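Local coordinates for transcriptional regulator PA3341 (Pseudomonas aeruginosa, PDB 2FBH), which probably binds DNA as a MarR-family transcription factor with a winged helix-turn-helix fold, and carries bound zinc ions in the crystal, at residues P53-L58 against K94-T99; A24-R29 against E110-S115. All blocks are in the same frame, centred on the assembly; numbering follows the deposited sequence.

Interaction 1: P53-L58 against K94-T99; sequences PTQREL and KHIVLT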
ATOM      1  N   PRO A  53     -19.441  -0.745  10.572  1.00 32.04           N
ATOM      2  CA  PRO A  53     -18.253  -0.779  11.415  1.00 32.38           C
ATOM      3  C   PRO A  53     -18.169   0.395  12.372  1.00 32.71           C
ATOM      4  O   PRO A  53     -18.771   1.460  12.156  1.00 31.76           O
ATOM      5  CB  PRO A  53     -17.096  -0.677  10.399  1.00 32.69           C
ATOM      6  CG  PRO A  53     -17.693   0.230   9.308  1.00 31.73           C
ATOM      7  CD  PRO A  53     -19.133  -0.283   9.207  1.00 32.36           C
ATOM      8  N   THR A  54     -17.395   0.234  13.425  1.00 32.37           N
ATOM      9  CA  THR A  54     -17.031   1.408  14.205  1.00 32.79           C
ATOM     10  C   THR A  54     -15.907   2.090  13.414  1.00 33.21           C
ATOM     11  O   THR A  54     -15.398   1.514  12.473  1.00 31.96           O
ATOM     12  CB  THR A  54     -16.461   1.014  15.551  1.00 32.97           C
ATOM     13  OG1 THR A  54     -15.231   0.273  15.363  1.00 32.80           O
ATOM     14  CG2 THR A  54     -17.480   0.153  16.297  1.00 34.11           C
ATOM     15  N   GLN A  55     -15.485   3.276  13.852  1.00 34.98           N
ATOM     16  CA  GLN A  55     -14.358   3.994  13.221  1.00 37.05           C
ATOM     17  C   GLN A  55     -13.079   3.185  13.297  1.00 37.06           C
ATOM     18  O   GLN A  55     -12.316   3.118  12.335  1.00 36.88           O
ATOM     19  CB  GLN A  55     -14.184   5.409  13.830  1.00 36.61           C
ATOM     20  CG  GLN A  55     -15.347   6.295  13.433  1.00 40.01           C
ATOM     21  CD  GLN A  55     -15.075   7.845  13.384  1.00 39.36           C
ATOM     22  OE1 GLN A  55     -16.032   8.631  13.230  1.00 40.61           O
ATOM     23  NE2 GLN A  55     -13.796   8.264  13.469  1.00 36.04           N
ATOM     24  N   ARG A  56     -12.880   2.549  14.448  0.50 37.30           N
ATOM     25  CA  ARG A  56     -11.745   1.660  14.701  0.50 37.99           C
ATOM     26  C   ARG A  56     -11.686   0.464  13.735  0.50 37.65           C
ATOM     27  O   ARG A  56     -10.619   0.094  13.268  0.50 38.21           O
ATOM     28  CB  ARG A  56     -11.764   1.186  16.162  0.50 37.72           C
ATOM     29  CG  ARG A  56     -11.891   2.307  17.201  0.50 38.57           C
ATOM     30  CD  ARG A  56     -11.584   1.819  18.637  0.50 38.76           C
ATOM     31  NE  ARG A  56     -10.163   1.524  18.828  0.50 40.14           N
ATOM     32  CZ  ARG A  56      -9.298   2.335  19.438  0.50 39.68           C
ATOM     33  NH1 ARG A  56      -8.026   1.985  19.551  0.50 39.82           N
ATOM     34  NH2 ARG A  56      -9.699   3.493  19.940  0.50 39.75           N
ATOM     35  N   GLU A  57     -12.841  -0.120  13.426  1.00 37.24           N
ATOM     36  CA  GLU A  57     -12.908  -1.257  12.521  1.00 36.49           C
ATOM     37  C   GLU A  57     -12.613  -0.837  11.074  1.00 36.39           C
ATOM     38  O   GLU A  57     -11.886  -1.501  10.321  1.00 35.36           O
ATOM     39  CB  GLU A  57     -14.277  -1.960  12.650  1.00 36.61           C
ATOM     40  CG  GLU A  57     -14.465  -2.739  13.983  1.00 34.84           C
ATOM     41  CD  GLU A  57     -15.941  -3.120  14.261  1.00 37.40           C
ATOM     42  OE1 GLU A  57     -16.844  -2.473  13.679  1.00 34.28           O
ATOM     43  OE2 GLU A  57     -16.207  -4.072  15.070  1.00 35.89           O
ATOM     44  N   LEU A  58     -13.147   0.321  10.707  1.00 35.39           N
ATOM     45  CA  LEU A  58     -13.019   0.811   9.341  1.00 35.41           C
ATOM     46  C   LEU A  58     -11.577   1.240   9.036  1.00 36.30           C
ATOM     47  O   LEU A  58     -11.087   1.030   7.934  1.00 36.93           O
ATOM     48  CB  LEU A  58     -13.986   1.989   9.163  1.00 33.99           C
ATOM     49  CG  LEU A  58     -14.287   2.501   7.766  1.00 33.16           C
ATOM     50  CD1 LEU A  58     -14.646   1.404   6.707  1.00 28.87           C
ATOM     51  CD2 LEU A  58     -15.456   3.539   7.911  1.00 34.41           C
ATOM     52  N   LYS A  94     -20.652   5.254  17.937  1.00 40.55           N
ATOM     53  CA  LYS A  94     -21.034   5.635  16.600  1.00 40.39           C
ATOM     54  C   LYS A  94     -20.504   4.556  15.641  1.00 39.25           C
ATOM     55  O   LYS A  94     -19.326   4.108  15.744  1.00 40.46           O
ATOM     56  CB  LYS A  94     -20.550   7.059  16.264  1.00 41.89           C
ATOM     57  CG  LYS A  94     -21.623   8.152  16.434  1.00 43.56           C
ATOM     58  CD  LYS A  94     -21.552   8.804  17.796  1.00 48.72           C
ATOM     59  CE  LYS A  94     -20.213   9.511  18.007  1.00 51.69           C
ATOM     60  NZ  LYS A  94     -19.750   9.394  19.434  1.00 53.08           N
ATOM     61  N   HIS A  95     -21.409   4.112  14.762  1.00 35.94           N
ATOM     62  CA  HIS A  95     -21.092   3.196  13.700  1.00 33.71           C
ATOM     63  C   HIS A  95     -21.288   3.934  12.396  1.00 31.96           C
ATOM     64  O   HIS A  95     -22.085   4.886  12.324  1.00 30.46           O
ATOM     65  CB  HIS A  95     -21.987   1.975  13.787  1.00 34.25           C
ATOM     66  CG  HIS A  95     -21.678   1.118  14.977  1.00 37.10           C
ATOM     67  ND1 HIS A  95     -22.078   1.451  16.260  1.00 40.49           N
ATOM     68  CD2 HIS A  95     -20.958  -0.024  15.090  1.00 38.97           C
ATOM     69  CE1 HIS A  95     -21.638   0.530  17.105  1.00 40.72           C
ATOM     70  NE2 HIS A  95     -20.966  -0.383  16.419  1.00 39.40           N
ATOM     71  N   ILE A  96     -20.519   3.550  11.391  1.00 28.53           N
ATOM     72  CA  ILE A  96     -20.539   4.326  10.158  1.00 26.89           C
ATOM     73  C   ILE A  96     -21.481   3.618   9.234  1.00 26.13           C
ATOM     74  O   ILE A  96     -21.361   2.437   9.005  1.00 25.31           O
ATOM     75  CB  ILE A  96     -19.127   4.529   9.593  1.00 26.68           C
ATOM     76  CG1 ILE A  96     -18.294   5.271  10.645  1.00 28.85           C
ATOM     77  CG2 ILE A  96     -19.237   5.377   8.323  1.00 24.83           C
ATOM     78  CD1 ILE A  96     -17.158   4.554  11.061  1.00 34.33           C
ATOM     79  N   VAL A  97     -22.475   4.318   8.745  1.00 24.50           N
ATOM     80  CA  VAL A  97     -23.486   3.718   7.927  1.00 25.27           C
ATOM     81  C   VAL A  97     -23.557   4.500   6.605  1.00 25.59           C
ATOM     82  O   VAL A  97     -23.487   5.738   6.593  1.00 24.70           O
ATOM     83  CB  VAL A  97     -24.880   3.781   8.644  1.00 27.57           C
ATOM     84  CG1 VAL A  97     -25.944   3.118   7.790  1.00 30.57           C
ATOM     85  CG2 VAL A  97     -24.793   3.133  10.043  1.00 28.73           C
ATOM     86  N   LEU A  98     -23.770   3.796   5.502  1.00 22.83           N
ATOM     87  CA  LEU A  98     -24.072   4.460   4.243  1.00 23.13           C
ATOM     88  C   LEU A  98     -25.479   5.002   4.214  1.00 23.37           C
ATOM     89  O   LEU A  98     -26.400   4.415   4.809  1.00 24.21           O
ATOM     90  CB  LEU A  98     -23.963   3.466   3.067  1.00 24.01           C
ATOM     91  CG  LEU A  98     -22.578   2.862   2.869  1.00 23.02           C
ATOM     92  CD1 LEU A  98     -22.645   1.604   1.942  1.00 25.66           C
ATOM     93  CD2 LEU A  98     -21.741   3.929   2.183  1.00 25.57           C
ATOM     94  N   THR A  99     -25.659   6.036   3.417  1.00 23.73           N
ATOM     95  CA  THR A  99     -26.979   6.580   3.143  1.00 24.08           C
ATOM     96  C   THR A  99     -27.540   6.062   1.816  1.00 27.02           C
ATOM     97  O   THR A  99     -26.787   5.655   0.918  1.00 27.28           O
ATOM     98  CB  THR A  99     -26.917   8.125   3.008  1.00 24.29           C
ATOM     99  OG1 THR A  99     -26.084   8.455   1.894  1.00 22.39           O
ATOM    100  CG2 THR A  99     -26.358   8.815   4.272  1.00 21.46           C
TER
HETATM  101  O   HOH W   1     -16.734   4.537  15.843  1.00 42.82           O

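Interaction 2: A24-R29 against E110-S115; sequences AELDRR and EAIAAS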
ATOM      1  N   ALA A  24      -3.636   2.351  -7.970  1.00 11.85           N
ATOM      2  CA  ALA A  24      -3.466   3.535  -8.875  1.00 13.45           C
ATOM      3  C   ALA A  24      -4.461   3.423  -9.993  1.00 12.94           C
ATOM      4  O   ALA A  24      -5.063   4.421 -10.428  1.00 11.97           O
ATOM      5  CB  ALA A  24      -2.088   3.620  -9.436  1.00 12.76           C
ATOM      6  N   GLU A  25      -4.585   2.206 -10.523  1.00 10.81           N
ATOM      7  CA  GLU A  25      -5.498   2.001 -11.657  1.00 10.53           C
ATOM      8  C   GLU A  25      -6.976   2.219 -11.232  1.00 10.92           C
ATOM      9  O   GLU A  25      -7.765   2.846 -11.924  1.00 11.37           O
ATOM     10  CB  GLU A  25      -5.334   0.577 -12.260  1.00  9.74           C
ATOM     11  CG  GLU A  25      -6.294   0.338 -13.455  1.00 12.48           C
ATOM     12  CD  GLU A  25      -6.013   1.269 -14.703  1.00 12.05           C
ATOM     13  OE1 GLU A  25      -4.899   1.856 -14.847  1.00 13.88           O
ATOM     14  OE2 GLU A  25      -6.962   1.381 -15.546  1.00 13.27           O
ATOM     15  N   LEU A  26      -7.329   1.691 -10.067  1.00 10.29           N
ATOM     16  CA  LEU A  26      -8.689   1.926  -9.560  1.00 12.46           C
ATOM     17  C   LEU A  26      -8.875   3.433  -9.308  1.00 12.31           C
ATOM     18  O   LEU A  26      -9.943   3.987  -9.647  1.00 12.25           O
ATOM     19  CB  LEU A  26      -8.859   1.124  -8.235  1.00 13.97           C
ATOM     20  CG  LEU A  26     -10.274   0.987  -7.716  1.00 19.59           C
ATOM     21  CD1 LEU A  26     -11.453   0.824  -8.786  1.00 19.37           C
ATOM     22  CD2 LEU A  26     -10.147  -0.258  -6.865  1.00 26.79           C
ATOM     23  N   ASP A  27      -7.891   4.098  -8.706  1.00 10.76           N
ATOM     24  CA  ASP A  27      -8.020   5.553  -8.442  1.00 13.30           C
ATOM     25  C   ASP A  27      -8.197   6.293  -9.764  1.00 13.38           C
ATOM     26  O   ASP A  27      -9.027   7.178  -9.834  1.00 12.69           O
ATOM     27  CB  ASP A  27      -6.763   6.086  -7.733  1.00 12.22           C
ATOM     28  CG  ASP A  27      -6.933   7.543  -7.255  1.00 16.77           C
ATOM     29  OD1 ASP A  27      -7.863   7.813  -6.466  1.00 18.55           O
ATOM     30  OD2 ASP A  27      -6.158   8.365  -7.731  1.00 16.62           O
ATOM     31  N   ARG A  28      -7.460   5.893 -10.807  1.00 10.86           N
ATOM     32  CA  ARG A  28      -7.669   6.454 -12.172  1.00 10.94           C
ATOM     33  C   ARG A  28      -9.090   6.237 -12.701  1.00  9.85           C
ATOM     34  O   ARG A  28      -9.739   7.182 -13.170  1.00 11.97           O
ATOM     35  CB  ARG A  28      -6.667   5.797 -13.119  1.00  9.80           C
ATOM     36  CG  ARG A  28      -6.990   5.975 -14.623  1.00 10.44           C
ATOM     37  CD  ARG A  28      -5.945   5.276 -15.555  1.00 12.97           C
ATOM     38  NE  ARG A  28      -6.332   5.390 -16.943  1.00 10.97           N
ATOM     39  CZ  ARG A  28      -5.943   6.418 -17.740  1.00 14.88           C
ATOM     40  NH1 ARG A  28      -6.291   6.489 -19.024  1.00 15.69           N
ATOM     41  NH2 ARG A  28      -5.220   7.365 -17.255  1.00 16.33           N
ATOM     42  N   ARG A  29      -9.603   5.005 -12.600  1.00 10.34           N
ATOM     43  CA  ARG A  29     -10.953   4.752 -13.122  1.00 11.34           C
ATOM     44  C   ARG A  29     -12.057   5.389 -12.320  1.00 12.15           C
ATOM     45  O   ARG A  29     -13.142   5.621 -12.884  1.00 12.59           O
ATOM     46  CB  ARG A  29     -11.200   3.258 -13.413  1.00 11.14           C
ATOM     47  CG  ARG A  29     -10.083   2.685 -14.361  1.00 11.49           C
ATOM     48  CD  ARG A  29     -10.648   1.398 -14.980  1.00 17.13           C
ATOM     49  NE  ARG A  29      -9.512   0.635 -15.466  1.00 14.32           N
ATOM     50  CZ  ARG A  29      -9.666  -0.565 -15.979  1.00 14.24           C
ATOM     51  NH1 ARG A  29     -10.907  -1.069 -15.989  1.00 14.15           N
ATOM     52  NH2 ARG A  29      -8.583  -1.248 -16.391  1.00 14.13           N
ATOM     53  N   GLU A 110     -18.448  -0.152  -7.370  0.50 12.58           N
ATOM     54  CA  GLU A 110     -18.265  -1.607  -7.475  0.50 14.29           C
ATOM     55  C   GLU A 110     -18.137  -2.080  -8.918  0.50 13.78           C
ATOM     56  O   GLU A 110     -17.342  -2.968  -9.192  0.50 14.44           O
ATOM     57  CB  GLU A 110     -19.351  -2.370  -6.732  0.50 15.38           C
ATOM     58  CG  GLU A 110     -19.176  -2.286  -5.240  0.50 17.00           C
ATOM     59  CD  GLU A 110     -18.053  -3.168  -4.718  0.50 22.71           C
ATOM     60  OE1 GLU A 110     -18.242  -3.774  -3.656  0.50 25.75           O
ATOM     61  OE2 GLU A 110     -16.997  -3.294  -5.369  0.50 26.41           O
ATOM     62  N   ALA A 111     -18.909  -1.501  -9.820  1.00 14.23           N
ATOM     63  CA  ALA A 111     -18.859  -1.907 -11.209  1.00 13.94           C
ATOM     64  C   ALA A 111     -17.434  -1.594 -11.723  1.00 13.42           C
ATOM     65  O   ALA A 111     -16.794  -2.398 -12.429  1.00 12.01           O
ATOM     66  CB  ALA A 111     -19.911  -1.197 -12.033  1.00 14.34           C
ATOM     67  N   ILE A 112     -16.939  -0.418 -11.343  1.00 11.64           N
ATOM     68  CA  ILE A 112     -15.582  -0.035 -11.851  1.00 12.04           C
ATOM     69  C   ILE A 112     -14.495  -0.906 -11.207  1.00 12.06           C
ATOM     70  O   ILE A 112     -13.577  -1.352 -11.897  1.00 12.29           O
ATOM     71  CB  ILE A 112     -15.334   1.502 -11.602  1.00 13.12           C
ATOM     72  CG1 ILE A 112     -16.301   2.304 -12.489  1.00 14.63           C
ATOM     73  CG2 ILE A 112     -13.900   1.867 -11.854  1.00 14.40           C
ATOM     74  CD1 ILE A 112     -16.379   3.850 -12.125  1.00 10.55           C
ATOM     75  N   ALA A 113     -14.640  -1.224  -9.917  1.00 12.52           N
ATOM     76  CA  ALA A 113     -13.684  -2.107  -9.236  1.00 11.99           C
ATOM     77  C   ALA A 113     -13.719  -3.549  -9.877  1.00 12.04           C
ATOM     78  O   ALA A 113     -12.647  -4.141 -10.092  1.00 11.22           O
ATOM     79  CB  ALA A 113     -13.986  -2.204  -7.774  1.00 11.33           C
ATOM     80  N   ALA A 114     -14.911  -4.033 -10.239  1.00 11.64           N
ATOM     81  CA  ALA A 114     -15.022  -5.291 -10.994  1.00 12.20           C
ATOM     82  C   ALA A 114     -14.323  -5.214 -12.341  1.00 12.38           C
ATOM     83  O   ALA A 114     -13.648  -6.177 -12.732  1.00 11.23           O
ATOM     84  CB  ALA A 114     -16.424  -5.659 -11.141  1.00 13.36           C
ATOM     85  N   SER A 115     -14.438  -4.087 -13.030  0.50 10.62           N
ATOM     86  CA  SER A 115     -13.740  -3.931 -14.306  0.50 10.73           C
ATOM     87  C   SER A 115     -12.197  -4.033 -14.127  0.50 11.30           C
ATOM     88  O   SER A 115     -11.491  -4.705 -14.881  0.50 10.13           O
ATOM     89  CB  SER A 115     -14.123  -2.600 -14.949  0.50 10.64           C
ATOM     90  OG  SER A 115     -13.695  -2.655 -16.274  0.50  9.26           O
TER
HETATM   91  O   HOH W   2     -13.657   0.209 -16.523  1.00 32.24           O

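Interaction 1: P53-L58 against K94-T99
Ile96 reaches from strand 95-98 to the start of helix 55-62, joining the wing to the first helix of the helix-turn-helix in the winged helix-turn-helix domain characteristic of the MarR family. Ile96 gives up the most surface, and its backbone and side chain both work. Its N donates to Pro53 O over 2.8 Å, almost straight at the hydrogen (162°). Its side chain meets the helix through CD1, which lies 3.5 Å from Gln55 CG and 3.7 Å from Leu58 CD2. A branched aliphatic residue suits this place because Leu46, Leu73 and Val82 close round the same side chain. Pro53, with no N-H to offer, still serves well just before the helix: its carbonyl takes the strand N-H, and its ring rests on Leu46 and brings CD to 3.5 Å from Ile96 O. His95 lies alongside Thr54, both side chains pointing the same way, with Thr54 CG2 3.5 Å from His95 NE2. The ring is held from both nitrogens, ND1 by the Ala93 carbonyl and NE2 by Arg91. Thr54 is the N-cap, and with Glu57 it forms a capping box. Its chi1 of 64° sets OG1 to receive Glu57 N, while Thr54 N donates to Glu57 OE1. A water completes the join, accepting from Gln55 N and donating to Lys94 O at 2.6 Å.

Interaction 2: A24-R29 against E110-S115
Helices 24-29 and 110-115 run roughly antiparallel, their N-to-C directions 137° apart and their axes 9.8 Å apart at closest approach. Leu26 faces Ala113 across the gap, with CA atoms 6.4 Å apart, and Arg29 faces Ile112. The small Ala113 leaves room for Leu26, whose CG stands anti to the backbone N (chi1 -167°); this carries CD1 to 3.7 Å from Ala113 CA, so the leucine tip lies against the backbone of the other helix as well as its methyl. Ile112 replies one turn further along Leu26's helix, setting its CG2 branch 3.4 Å from Arg29 CB. Beta-branched isoleucine can press one methyl on the arginine's aliphatic root while CD1 comes within 3.8 Å of Arg29 O. Helices 11-29 and 102-120, with helix 126-144, probably form the dimerization domain, as in other MarR proteins; Leu143 of the second subunit packs on Glu25. Arg29 suits this border between apolar and polar surroundings: its CB bears on Ile112, and its extended chain carries the guanidinium beyond. There NE makes a salt bridge to Glu25 OE2 at 2.7 Å, the oxygen lying in the guanidinium plane and using its anti lone pair. NH2 adds a weak bond to that oxygen and a salt bridge to Asp119, which together should limit the group's rotation. Ser115 OG lies at the guanidinium edge, in its plane, 3.2 Å from Arg29 NH1, and a water 2.9 Å from Ser115 OG accepts a weak bond from NH1.

In the fold
Following the chain from the N terminus, helix 11-29 supplies the first half of interaction 2 and then waits 80 residues for its partner. Within that interval come helix 39-48 and residues 53-58, where interaction 1 opens; helix 66-78 and strand 82-85 follow before 94-99 closes it. Interaction 1 thus closes the inner loop, completed before helix 102-120 returns to helix 11-29 and closes the outer one. The two contacts lie on opposite sides of the chain's centre, their centres 23 Å apart, and do not touch. Interaction 1 ties the wing to the helix-turn-helix, interaction 2 joins helices 11-29 and 102-120 near the second subunit; helix 39-48 contributes side-chain contacts to both.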